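PDB 6QQ4: general odorant-binding protein 28a from Drosophila melanogaster, which probably binds and carries small hydrophobic odorants, and is involved in detection of the floral odour β-ionone. Local coordinates for residues G59-E64 and E105-C110. Numbering follows the deposited sequence.
Sequences GKLDTE and EAYGTC
G59 O comes up to the edge of the Y107 ring, near its plane, 4.0 Å from Y107 CE2. At K60 the backbone comes nearest, K60 CA lying 3.6 Å from Y107 OH; the bond to the lysine's CB points away from the helix overall, though CB still brushes the same oxygen. L61 then grips the tyrosine twice. Its amide donates to the phenol oxygen, L61 N to Y107 OH 3.2 Å, with an N-H...O angle of 152°, and its side chain runs back along the ring in the opposite sense to the tyrosine. L61 CB packs 3.7 Å from Y107 CZ, and L61 CD1 sits over one face of the Y107 ring, 3.7 Å from its centroid and 17° off the normal, a CH-pi contact. The tyrosine reaches the loop with CG anti to its own carbonyl carbon (chi1 -73°). Beyond L61 the chain turns away, and D62 OD1 accepts from E64 N in an Asx turn. I94 and V96 also touch Y107, while I54 and A92 touch L61. One turn on, C110 forms a disulfide with C91. The contact thus ties the loop before helix 66-74 to helix 100-117 within the all-helical, three-disulfide PBP/GOBP fold of insect odorant-binding proteins.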
loop_
_atom_site.group_PDB
_atom_site.type_symbol
_atom_site.label_atom_id
_atom_site.label_comp_id
_atom_site.label_asym_id
_atom_site.label_seq_id
_atom_site.Cartn_x
_atom_site.Cartn_y
_atom_site.Cartn_z
ATOM N N GLY A 59 3.320 3.741 12.615
ATOM C CA GLY A 59 2.193 3.054 12.000
ATOM C C GLY A 59 1.040 3.949 11.600
ATOM O O GLY A 59 -0.125 3.539 11.636
ATOM N N LYS A 60 1.357 5.174 11.201
ATOM C CA LYS A 60 0.341 6.101 10.714
ATOM C C LYS A 60 0.712 6.515 9.297
ATOM O O LYS A 60 1.877 6.478 8.929
ATOM C CB LYS A 60 0.226 7.323 11.624
ATOM C CG LYS A 60 0.027 6.991 13.105
ATOM C CD LYS A 60 -1.324 6.359 13.388
ATOM C CE LYS A 60 -1.509 6.108 14.882
ATOM N NZ LYS A 60 -2.268 4.834 15.160
ATOM N N LEU A 61 -0.278 6.886 8.492
ATOM C CA LEU A 61 0.000 7.256 7.108
ATOM C C LEU A 61 0.780 8.575 7.074
ATOM O O LEU A 61 0.458 9.512 7.809
ATOM C CB LEU A 61 -1.300 7.386 6.303
ATOM C CG LEU A 61 -1.227 6.982 4.832
ATOM C CD1 LEU A 61 -1.168 5.461 4.706
ATOM C CD2 LEU A 61 -2.402 7.553 4.058
ATOM N N ASP A 62 1.806 8.623 6.233
ATOM C CA ASP A 62 2.638 9.809 6.066
ATOM C C ASP A 62 2.551 10.306 4.625
ATOM O O ASP A 62 3.173 9.736 3.731
ATOM C CB ASP A 62 4.087 9.496 6.432
ATOM C CG ASP A 62 4.936 10.746 6.620
ATOM O OD1 ASP A 62 4.731 11.739 5.886
ATOM O OD2 ASP A 62 5.819 10.726 7.507
ATOM N N THR A 63 1.792 11.378 4.411
ATOM C CA THR A 63 1.505 11.843 3.058
ATOM C C THR A 63 2.482 12.887 2.528
ATOM O O THR A 63 2.375 13.287 1.366
ATOM C CB THR A 63 0.103 12.430 2.967
ATOM O OG1 THR A 63 -0.066 13.401 4.008
ATOM C CG2 THR A 63 -0.952 11.319 3.108
ATOM N N GLU A 64 3.423 13.327 3.361
ATOM C CA GLU A 64 4.485 14.232 2.910
ATOM C C GLU A 64 5.308 13.575 1.801
ATOM O O GLU A 64 5.278 12.355 1.652
ATOM C CB GLU A 64 5.393 14.636 4.076
ATOM N N GLU A 105 -3.217 -2.674 6.736
ATOM C CA GLU A 105 -4.332 -3.247 5.996
ATOM C C GLU A 105 -5.590 -2.372 6.022
ATOM O O GLU A 105 -6.366 -2.358 5.064
ATOM C CB GLU A 105 -4.657 -4.640 6.537
ATOM C CG GLU A 105 -5.691 -5.387 5.748
ATOM C CD GLU A 105 -5.296 -5.590 4.287
ATOM O OE1 GLU A 105 -4.125 -5.355 3.940
ATOM O OE2 GLU A 105 -6.153 -6.019 3.483
ATOM N N ALA A 106 -5.807 -1.654 7.116
ATOM C CA ALA A 106 -6.934 -0.738 7.164
ATOM C C ALA A 106 -6.691 0.414 6.178
ATOM O O ALA A 106 -7.604 0.850 5.501
ATOM C CB ALA A 106 -7.155 -0.221 8.561
ATOM N N TYR A 107 -5.451 0.885 6.074
ATOM C CA TYR A 107 -5.112 1.838 5.015
ATOM C C TYR A 107 -5.290 1.239 3.619
ATOM O O TYR A 107 -5.791 1.906 2.722
ATOM C CB TYR A 107 -3.668 2.346 5.185
ATOM C CG TYR A 107 -3.508 3.303 6.333
ATOM C CD1 TYR A 107 -4.382 4.373 6.498
ATOM C CD2 TYR A 107 -2.500 3.126 7.274
ATOM C CE1 TYR A 107 -4.252 5.239 7.558
ATOM C CE2 TYR A 107 -2.363 3.982 8.341
ATOM C CZ TYR A 107 -3.237 5.037 8.480
ATOM O OH TYR A 107 -3.090 5.904 9.542
ATOM N N GLY A 108 -4.875 -0.016 3.438
ATOM C CA GLY A 108 -4.986 -0.697 2.151
ATOM C C GLY A 108 -6.426 -0.878 1.701
ATOM O O GLY A 108 -6.754 -0.732 0.529
ATOM N N THR A 109 -7.292 -1.200 2.654
ATOM C CA THR A 109 -8.724 -1.225 2.420
ATOM C C THR A 109 -9.199 0.120 1.881
ATOM O O THR A 109 -9.955 0.193 0.908
ATOM C CB THR A 109 -9.481 -1.556 3.710
ATOM O OG1 THR A 109 -9.074 -2.854 4.168
ATOM C CG2 THR A 109 -10.972 -1.555 3.450
ATOM N N CYS A 110 -8.731 1.192 2.500
ATOM C CA CYS A 110 -9.137 2.527 2.073
ATOM C C CYS A 110 -8.621 2.829 0.654
ATOM O O CYS A 110 -9.358 3.331 -0.218
ATOM C CB CYS A 110 -8.618 3.578 3.054
ATOM S SG CYS A 110 -9.259 5.234 2.738
#